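Local structure of trypsin-resistant surface T6 protein (Streptococcus pyogenes serotype M6, 4P0D) at residues A[208-213]-A[258-263]; A[370-375]-A[388-393]; A[61-66]-A[97-102]. The protein serves as the backbone pilin of serotype M6 Streptococcus pyogenes, the subunit from which the shaft of its cell-wall-anchored surface pilus is probably built. The protein carries 1 engineered substitution. One frame throughout, in Å; residues are numbered along the deposited sequence. Where two conformers were deposited one is given.

Contact 1. Residues A[208-213]-A[258-263]; sequences SLTVEW and NISYKA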
loop_
_atom_site.group_PDB
_atom_site.type_symbol
_atom_site.label_atom_id
_atom_site.label_comp_id
_atom_site.label_asym_id
_atom_site.label_seq_id
_atom_site.Cartn_x
_atom_site.Cartn_y
_atom_site.Cartn_z
ATOM N N SER A 208 7.225 -11.524 10.354
ATOM C CA SER A 208 8.305 -10.952 9.549
ATOM C C SER A 208 8.357 -9.426 9.609
ATOM O O SER A 208 9.275 -8.850 9.098
ATOM C CB SER A 208 8.174 -11.362 8.083
ATOM O OG SER A 208 7.078 -10.702 7.465
ATOM N N LEU A 209 7.360 -8.783 10.205
ATOM C CA LEU A 209 7.262 -7.317 10.189
ATOM C C LEU A 209 8.418 -6.692 10.947
ATOM O O LEU A 209 8.674 -7.028 12.105
ATOM C CB LEU A 209 5.922 -6.853 10.791
ATOM C CG LEU A 209 5.581 -5.357 10.798
ATOM C CD1 LEU A 209 5.396 -4.827 9.378
ATOM C CD2 LEU A 209 4.314 -5.104 11.625
ATOM N N THR A 210 9.134 -5.796 10.288
ATOM C CA THR A 210 10.214 -5.093 10.934
ATOM C C THR A 210 10.060 -3.609 10.712
ATOM O O THR A 210 9.429 -3.155 9.760
ATOM C CB THR A 210 11.592 -5.557 10.418
ATOM O OG1 THR A 210 11.810 -5.026 9.108
ATOM C CG2 THR A 210 11.671 -7.059 10.358
ATOM N N VAL A 211 10.634 -2.841 11.614
ATOM C CA VAL A 211 10.571 -1.400 11.543
ATOM C C VAL A 211 11.976 -0.901 11.868
ATOM O O VAL A 211 12.551 -1.306 12.879
ATOM C CB VAL A 211 9.543 -0.843 12.565
ATOM C CG1 VAL A 211 9.632 0.655 12.659
ATOM C CG2 VAL A 211 8.125 -1.261 12.221
ATOM N N GLU A 212 12.548 -0.075 10.994
ATOM C CA GLU A 212 13.801 0.621 11.266
ATOM C C GLU A 212 13.460 2.095 11.425
ATOM O O GLU A 212 12.608 2.624 10.720
ATOM C CB GLU A 212 14.829 0.409 10.136
ATOM C CG GLU A 212 16.076 1.309 10.168
ATOM C CD GLU A 212 15.988 2.527 9.242
ATOM O OE1 GLU A 212 15.800 2.300 8.020
ATOM O OE2 GLU A 212 16.118 3.703 9.714
ATOM N N TRP A 213 14.109 2.740 12.377
ATOM C CA TRP A 213 13.912 4.167 12.639
ATOM C C TRP A 213 15.233 4.705 13.189
ATOM O O TRP A 213 15.835 4.104 14.081
ATOM C CB TRP A 213 12.781 4.370 13.641
ATOM C CG TRP A 213 12.559 5.813 14.050
ATOM C CD1 TRP A 213 12.018 6.813 13.305
ATOM C CD2 TRP A 213 12.874 6.381 15.311
ATOM N NE1 TRP A 213 11.984 7.983 14.027
ATOM C CE2 TRP A 213 12.492 7.737 15.273
ATOM C CE3 TRP A 213 13.418 5.868 16.484
ATOM C CZ2 TRP A 213 12.659 8.590 16.363
ATOM C CZ3 TRP A 213 13.590 6.712 17.555
ATOM C CH2 TRP A 213 13.207 8.057 17.490
ATOM N N ASN A 258 11.124 3.058 8.492
ATOM C CA ASN A 258 11.105 2.245 7.287
ATOM C C ASN A 258 10.568 0.866 7.690
ATOM O O ASN A 258 11.026 0.277 8.672
ATOM C CB ASN A 258 12.524 2.169 6.704
ATOM C CG ASN A 258 13.021 3.533 6.213
ATOM O OD1 ASN A 258 12.281 4.288 5.564
ATOM N ND2 ASN A 258 14.256 3.871 6.553
ATOM N N ILE A 259 9.545 0.391 6.972
ATOM C CA ILE A 259 8.820 -0.807 7.349
ATOM C C ILE A 259 9.122 -1.904 6.325
ATOM O O ILE A 259 9.080 -1.647 5.125
ATOM C CB ILE A 259 7.291 -0.527 7.397
ATOM C CG1 ILE A 259 6.977 0.636 8.351
ATOM C CG2 ILE A 259 6.487 -1.766 7.795
ATOM C CD1 ILE A 259 5.495 0.902 8.491
ATOM N N SER A 260 9.398 -3.114 6.797
ATOM C CA SER A 260 9.570 -4.258 5.920
ATOM C C SER A 260 8.714 -5.429 6.373
ATOM O O SER A 260 8.377 -5.553 7.554
ATOM C CB SER A 260 11.049 -4.645 5.853
ATOM O OG SER A 260 11.717 -3.586 5.225
ATOM N N TYR A 261 8.331 -6.268 5.421
ATOM C CA TYR A 261 7.572 -7.476 5.725
ATOM C C TYR A 261 7.581 -8.438 4.547
ATOM O O TYR A 261 7.948 -8.075 3.435
ATOM C CB TYR A 261 6.142 -7.149 6.143
ATOM C CG TYR A 261 5.455 -6.113 5.290
ATOM C CD1 TYR A 261 5.650 -4.750 5.511
ATOM C CD2 TYR A 261 4.594 -6.494 4.263
ATOM C CE1 TYR A 261 5.008 -3.794 4.727
ATOM C CE2 TYR A 261 3.955 -5.552 3.477
ATOM C CZ TYR A 261 4.150 -4.215 3.715
ATOM O OH TYR A 261 3.484 -3.297 2.923
ATOM N N LYS A 262 7.186 -9.673 4.807
ATOM C CA LYS A 262 7.243 -10.706 3.797
ATOM C C LYS A 262 5.916 -11.371 3.617
ATOM O O LYS A 262 5.118 -11.411 4.542
ATOM C CB LYS A 262 8.241 -11.761 4.223
ATOM C CG LYS A 262 9.681 -11.302 4.177
ATOM C CD LYS A 262 10.515 -12.446 4.712
ATOM C CE LYS A 262 11.995 -12.181 4.670
ATOM N NZ LYS A 262 12.634 -13.416 5.239
ATOM N N ALA A 263 5.704 -11.938 2.436
ATOM C CA ALA A 263 4.608 -12.830 2.201
ATOM C C ALA A 263 5.044 -13.959 1.277
ATOM O O ALA A 263 6.016 -13.822 0.539
ATOM C CB ALA A 263 3.419 -12.083 1.639
HETATM O O HOH W 1 12.323 -2.355 8.152
#
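E212 and N258 form a hydrogen-bonded antiparallel pair: E212 N gives to N258 O at 2.8 Å, N258 N to E212 O at 2.7 Å. Their side chains run side by side; in the modelled one of two E212 conformers N258 ND2 comes 2.6 Å from E212 OE1, a bond that is doubtful because it rests on that copy alone. One hydrogen-bonded pair along, T210 and S260 repeat the backbone pattern, with T210 N 2.8 Å from S260 O. On that same face a water bonds T210 OG1, donates to N258 O and reaches S260 OG weakly. At the far end S208 OG, set between its own backbone N and carbonyl carbon (chi1 71°), accepts from K262 N at 2.9 Å and donates to N205 O, pinning the corner of the chain. The other face is apolar: L209 CD1 lies 3.6 Å from I259 CG2 and 3.9 Å from Y261 CD1, while V211 packs towards L245. One strand pair of this Cna-B-like domain thus separates its chemistry by face, with the hydroxyls of T210 and S260 and their water on one side and core hydrocarbon on the other.

Contact 2. Residues A[370-375]-A[388-393]; sequences YKIKEL and YEITAN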
loop_
_atom_site.group_PDB
_atom_site.type_symbol
_atom_site.label_atom_id
_atom_site.label_comp_id
_atom_site.label_asym_id
_atom_site.label_seq_id
_atom_site.Cartn_x
_atom_site.Cartn_y
_atom_site.Cartn_z
ATOM N N TYR A 370 11.482 -23.423 -18.909
ATOM C CA TYR A 370 11.126 -24.646 -18.193
ATOM C C TYR A 370 11.259 -25.869 -19.081
ATOM O O TYR A 370 11.426 -25.753 -20.294
ATOM C CB TYR A 370 9.707 -24.544 -17.622
ATOM C CG TYR A 370 9.598 -23.395 -16.665
ATOM C CD1 TYR A 370 9.357 -22.102 -17.132
ATOM C CD2 TYR A 370 9.801 -23.579 -15.299
ATOM C CE1 TYR A 370 9.296 -21.030 -16.265
ATOM C CE2 TYR A 370 9.729 -22.515 -14.422
ATOM C CZ TYR A 370 9.485 -21.245 -14.907
ATOM O OH TYR A 370 9.426 -20.185 -14.039
ATOM N N LYS A 371 11.218 -27.035 -18.450
ATOM C CA LYS A 371 11.392 -28.298 -19.131
ATOM C C LYS A 371 10.279 -29.256 -18.745
ATOM O O LYS A 371 9.887 -29.346 -17.575
ATOM C CB LYS A 371 12.764 -28.888 -18.794
ATOM C CG LYS A 371 13.903 -28.060 -19.379
ATOM C CD LYS A 371 15.269 -28.685 -19.148
ATOM C CE LYS A 371 15.795 -28.374 -17.766
ATOM N NZ LYS A 371 17.273 -28.545 -17.696
ATOM N N ILE A 372 9.772 -29.963 -19.748
ATOM C CA ILE A 372 8.691 -30.894 -19.576
ATOM C C ILE A 372 9.257 -32.215 -19.996
ATOM O O ILE A 372 9.810 -32.322 -21.096
ATOM C CB ILE A 372 7.494 -30.554 -20.479
ATOM C CG1 ILE A 372 6.968 -29.158 -20.119
ATOM C CG2 ILE A 372 6.417 -31.631 -20.335
ATOM C CD1 ILE A 372 6.110 -28.519 -21.186
ATOM N N LYS A 373 9.150 -33.195 -19.116
ATOM C CA LYS A 373 9.724 -34.515 -19.359
ATOM C C LYS A 373 8.798 -35.579 -18.803
ATOM O O LYS A 373 8.303 -35.453 -17.684
ATOM C CB LYS A 373 11.111 -34.610 -18.723
ATOM N N GLU A 374 8.552 -36.622 -19.588
ATOM C CA GLU A 374 7.591 -37.650 -19.204
ATOM C C GLU A 374 8.160 -38.563 -18.125
ATOM O O GLU A 374 9.324 -38.956 -18.177
ATOM C CB GLU A 374 7.158 -38.473 -20.423
ATOM C CG GLU A 374 5.925 -39.329 -20.171
ATOM C CD GLU A 374 5.230 -39.772 -21.453
ATOM O OE1 GLU A 374 5.925 -40.210 -22.382
ATOM O OE2 GLU A 374 3.980 -39.706 -21.517
ATOM N N LEU A 375 7.333 -38.857 -17.133
ATOM C CA LEU A 375 7.657 -39.794 -16.060
ATOM C C LEU A 375 7.000 -41.144 -16.308
ATOM O O LEU A 375 7.592 -42.181 -15.987
ATOM C CB LEU A 375 7.192 -39.247 -14.707
ATOM C CG LEU A 375 7.757 -37.876 -14.330
ATOM C CD1 LEU A 375 7.171 -37.453 -12.998
ATOM C CD2 LEU A 375 9.275 -37.908 -14.277
ATOM N N TYR A 388 11.173 -31.480 -23.401
ATOM C CA TYR A 388 10.543 -30.395 -24.166
ATOM C C TYR A 388 10.705 -29.088 -23.419
ATOM O O TYR A 388 10.289 -28.967 -22.267
ATOM C CB TYR A 388 9.066 -30.711 -24.450
ATOM C CG TYR A 388 8.941 -31.908 -25.363
ATOM C CD1 TYR A 388 8.990 -33.196 -24.860
ATOM C CD2 TYR A 388 8.856 -31.748 -26.745
ATOM C CE1 TYR A 388 8.924 -34.300 -25.700
ATOM C CE2 TYR A 388 8.793 -32.846 -27.592
ATOM C CZ TYR A 388 8.829 -34.118 -27.065
ATOM O OH TYR A 388 8.765 -35.219 -27.897
ATOM N N GLU A 389 11.313 -28.111 -24.079
ATOM C CA GLU A 389 11.519 -26.811 -23.481
ATOM C C GLU A 389 10.382 -25.858 -23.832
ATOM O O GLU A 389 9.719 -25.991 -24.867
ATOM C CB GLU A 389 12.884 -26.259 -23.893
ATOM C CG GLU A 389 14.021 -27.175 -23.454
ATOM C CD GLU A 389 15.399 -26.636 -23.758
ATOM O OE1 GLU A 389 15.503 -25.506 -24.277
ATOM O OE2 GLU A 389 16.382 -27.359 -23.470
ATOM N N ILE A 390 10.139 -24.918 -22.935
ATOM C CA ILE A 390 9.123 -23.907 -23.121
ATOM C C ILE A 390 9.520 -22.678 -22.313
ATOM O O ILE A 390 10.038 -22.791 -21.187
ATOM C CB ILE A 390 7.733 -24.434 -22.706
ATOM C CG1 ILE A 390 6.627 -23.508 -23.236
ATOM C CG2 ILE A 390 7.663 -24.651 -21.201
ATOM C CD1 ILE A 390 5.230 -24.047 -22.995
ATOM N N THR A 391 9.322 -21.514 -22.922
ATOM C CA THR A 391 9.633 -20.236 -22.313
ATOM C C THR A 391 8.312 -19.624 -21.878
ATOM O O THR A 391 7.368 -19.543 -22.671
ATOM C CB THR A 391 10.367 -19.318 -23.306
ATOM O OG1 THR A 391 11.618 -19.912 -23.662
ATOM C CG2 THR A 391 10.635 -17.950 -22.714
ATOM N N ALA A 392 8.241 -19.218 -20.608
ATOM C CA ALA A 392 7.040 -18.596 -20.060
ATOM C C ALA A 392 7.288 -17.117 -19.775
ATOM O O ALA A 392 8.254 -16.768 -19.096
ATOM C CB ALA A 392 6.607 -19.307 -18.788
ATOM N N ASN A 393 6.411 -16.265 -20.295
ATOM C CA ASN A 393 6.404 -14.835 -19.978
ATOM C C ASN A 393 5.102 -14.159 -20.431
ATOM O O ASN A 393 4.209 -14.797 -20.986
ATOM C CB ASN A 393 7.628 -14.137 -20.598
ATOM C CG ASN A 393 7.738 -14.377 -22.089
ATOM O OD1 ASN A 393 6.769 -14.204 -22.825
ATOM N ND2 ASN A 393 8.909 -14.776 -22.538
#
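Y370 brings ring atom CE1 obliquely to A392 CB, 4.1 Å away. The torsion behind this sets CG beside the backbone N (chi1 -60°), sending the ring along the partner strand, past I390, whose carbonyl oxygen sits at the ring edge near its plane. Y370 CB meets the I390 CG2 branch at 4.1 Å, and that same methyl is 4.2 Å from I372 CD1, so the one methyl touches both Y370 and I372. Next along, I372 CB faces Y388 CB, but the tyrosine ring then swings away, keeping I372 O at its edge and in its plane; its hydroxyl bonds N384 ND2.

Beneath this layer the backbones pair as an antiparallel hairpin. Y370 and I390 exchange two hydrogen bonds, as do I372 and Y388, where Y388 N reaches I372 O at 2.8 Å with a nearly linear 175° at the hydrogen. Between them K371 and E389 form a non-hydrogen-bonded pair on the reverse face. Their chains run alongside one another, CG to CG, but the lysine bends at chi3 (-82°) and K371 NZ stays 6.0 Å from E389 OE2, too far for a salt bridge. It makes a weak hydrogen bond with T344 O instead.

Within the prealbumin-like fold, 388-392 is an outermost strand of a four-stranded antiparallel sheet, and 368-376 pairs on its other side with 338-343. The face bearing Y370, I372 and I390 is covered by I321 and F323 of strand 320-327, while strand 470-479 brings I477 against I372 and Y388, and V471 against I390.

Contact 3. Residues A[61-66]-A[97-102]; sequences TIANGI and IALLTG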
loop_
_atom_site.group_PDB
_atom_site.type_symbol
_atom_site.label_atom_id
_atom_site.label_comp_id
_atom_site.label_asym_id
_atom_site.label_seq_id
_atom_site.Cartn_x
_atom_site.Cartn_y
_atom_site.Cartn_z
ATOM N N THR A 61 -3.748 26.489 19.169
ATOM C CA THR A 61 -4.720 26.380 20.268
ATOM C C THR A 61 -6.081 27.009 19.940
ATOM O O THR A 61 -7.127 26.417 20.202
ATOM C CB THR A 61 -4.126 26.985 21.545
ATOM O OG1 THR A 61 -2.936 26.262 21.862
ATOM C CG2 THR A 61 -5.104 26.893 22.736
ATOM N N ILE A 62 -6.065 28.204 19.348
ATOM C CA ILE A 62 -7.299 28.900 18.984
ATOM C C ILE A 62 -8.044 28.097 17.934
ATOM O O ILE A 62 -9.257 27.907 18.026
ATOM C CB ILE A 62 -7.001 30.331 18.454
ATOM C CG1 ILE A 62 -6.421 31.192 19.576
ATOM C CG2 ILE A 62 -8.257 30.971 17.882
ATOM C CD1 ILE A 62 -5.432 32.254 19.149
ATOM N N ALA A 63 -7.309 27.613 16.937
ATOM C CA ALA A 63 -7.903 26.801 15.863
ATOM C C ALA A 63 -8.554 25.552 16.433
ATOM O O ALA A 63 -9.668 25.192 16.038
ATOM C CB ALA A 63 -6.850 26.427 14.817
ATOM N N ASN A 64 -7.861 24.885 17.356
ATOM C CA ASN A 64 -8.450 23.733 18.059
ATOM C C ASN A 64 -9.817 24.120 18.647
ATOM O O ASN A 64 -10.807 23.407 18.473
ATOM C CB ASN A 64 -7.510 23.212 19.161
ATOM C CG ASN A 64 -6.212 22.630 18.614
ATOM O OD1 ASN A 64 -6.101 22.316 17.425
ATOM N ND2 ASN A 64 -5.220 22.506 19.473
ATOM N N GLY A 65 -9.870 25.274 19.302
ATOM C CA GLY A 65 -11.084 25.736 19.988
ATOM C C GLY A 65 -12.206 26.054 19.032
ATOM O O GLY A 65 -13.370 25.791 19.314
ATOM N N ILE A 66 -11.852 26.623 17.882
ATOM C CA ILE A 66 -12.818 26.917 16.840
ATOM C C ILE A 66 -13.451 25.632 16.331
ATOM O O ILE A 66 -14.669 25.560 16.120
ATOM C CB ILE A 66 -12.155 27.694 15.677
ATOM C CG1 ILE A 66 -11.829 29.114 16.145
ATOM C CG2 ILE A 66 -13.057 27.719 14.455
ATOM C CD1 ILE A 66 -11.135 29.987 15.133
ATOM N N ILE A 97 -8.409 33.890 12.120
ATOM C CA ILE A 97 -7.661 32.659 11.880
ATOM C C ILE A 97 -8.133 32.134 10.540
ATOM O O ILE A 97 -9.329 31.986 10.333
ATOM C CB ILE A 97 -7.967 31.603 12.957
ATOM C CG1 ILE A 97 -7.456 32.076 14.323
ATOM C CG2 ILE A 97 -7.348 30.252 12.592
ATOM C CD1 ILE A 97 -5.972 32.367 14.382
ATOM N N ALA A 98 -7.195 31.848 9.637
ATOM C CA ALA A 98 -7.535 31.203 8.380
ATOM C C ALA A 98 -7.155 29.731 8.453
ATOM O O ALA A 98 -6.050 29.398 8.886
ATOM C CB ALA A 98 -6.825 31.900 7.231
ATOM N N LEU A 99 -8.088 28.863 8.073
ATOM C CA LEU A 99 -7.820 27.442 7.876
ATOM C C LEU A 99 -7.983 27.055 6.395
ATOM O O LEU A 99 -9.005 27.379 5.744
ATOM C CB LEU A 99 -8.730 26.562 8.741
ATOM C CG LEU A 99 -8.623 26.778 10.263
ATOM C CD1 LEU A 99 -9.632 25.889 10.988
ATOM C CD2 LEU A 99 -7.213 26.526 10.788
ATOM N N LEU A 100 -6.973 26.347 5.891
ATOM C CA LEU A 100 -6.980 25.813 4.530
ATOM C C LEU A 100 -7.156 24.292 4.618
ATOM O O LEU A 100 -6.302 23.596 5.206
ATOM C CB LEU A 100 -5.680 26.175 3.801
ATOM C CG LEU A 100 -5.401 27.677 3.591
ATOM C CD1 LEU A 100 -4.596 28.272 4.744
ATOM C CD2 LEU A 100 -4.635 27.906 2.297
ATOM N N THR A 101 -8.265 23.793 4.074
ATOM C CA THR A 101 -8.676 22.389 4.242
ATOM C C THR A 101 -9.016 21.782 2.898
ATOM O O THR A 101 -9.184 22.495 1.915
ATOM C CB THR A 101 -9.949 22.255 5.108
ATOM O OG1 THR A 101 -10.977 23.086 4.568
ATOM C CG2 THR A 101 -9.689 22.658 6.519
ATOM N N GLY A 102 -9.071 20.450 2.861
ATOM C CA GLY A 102 -9.523 19.710 1.694
ATOM C C GLY A 102 -8.744 19.847 0.391
ATOM O O GLY A 102 -9.314 19.642 -0.668
#
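I62 of the helix and I97 of the strand meet in the T6 Ig-like domain, where the helix 56-68 packs across strand 94-101. Locally, helix segment 61-66 and strand segment 97-101 differ in direction by 73°, and the axes of these two segments come no closer than 9.6 Å, so only side chains fill the interface; no hydrogen bond crosses it. The packed part centres on I97. I62 brings its CG2 branch to I97 CG1 at 3.8 Å, and one helical turn on, I66 sets CD1 against I97 CB at 4.2 Å. Both helix isoleucines place CG1 beside the backbone N (chi1 -66° and -71°), with CG2 anti to that nitrogen; from this common start I62 touches with its branch and I66 with its chain end. A63 belongs to this part too, packing on L99, although its CB makes just a loose touch, 4.5 Å, with I97 CG2. All five touching residues are buried, and I59 and L113 close in on I97 as well.

On the looser side the two segments part: N64 faces away from the strand and bonds E186 O through ND2, while the strand leads to T101, partly exposed, and to G102 in an exposed turn. Neighbouring strands 20-31 and 108-116 flank 94-101, Y24 touching both I66 and L99. The outermost apolar touch along the strand is L99 CD2, 4.0 Å from A63 CB.

Overall arrangement
The chain runs through contact 3, then contact 1, then contact 2, each opening only after the previous one has closed, and each in a different domain: the Ig-like, the Cna-B-like and the prealbumin-like. Centres of contacts 3 and 1 are 36 Å apart, those of 1 and 2 are 37 Å apart, while the centres of contacts 2 and 3 lie 66 Å apart on opposite sides of the chain's centre. None touches another; even contacts 1 and 2 keep about 16 Å between nearest atoms. Contacts 1 and 2 are antiparallel strand pairs, contact 3 a helix packed on a strand. Such an elongated, modular row is consistent with a subunit that is probably joined end to end into a pilus shaft.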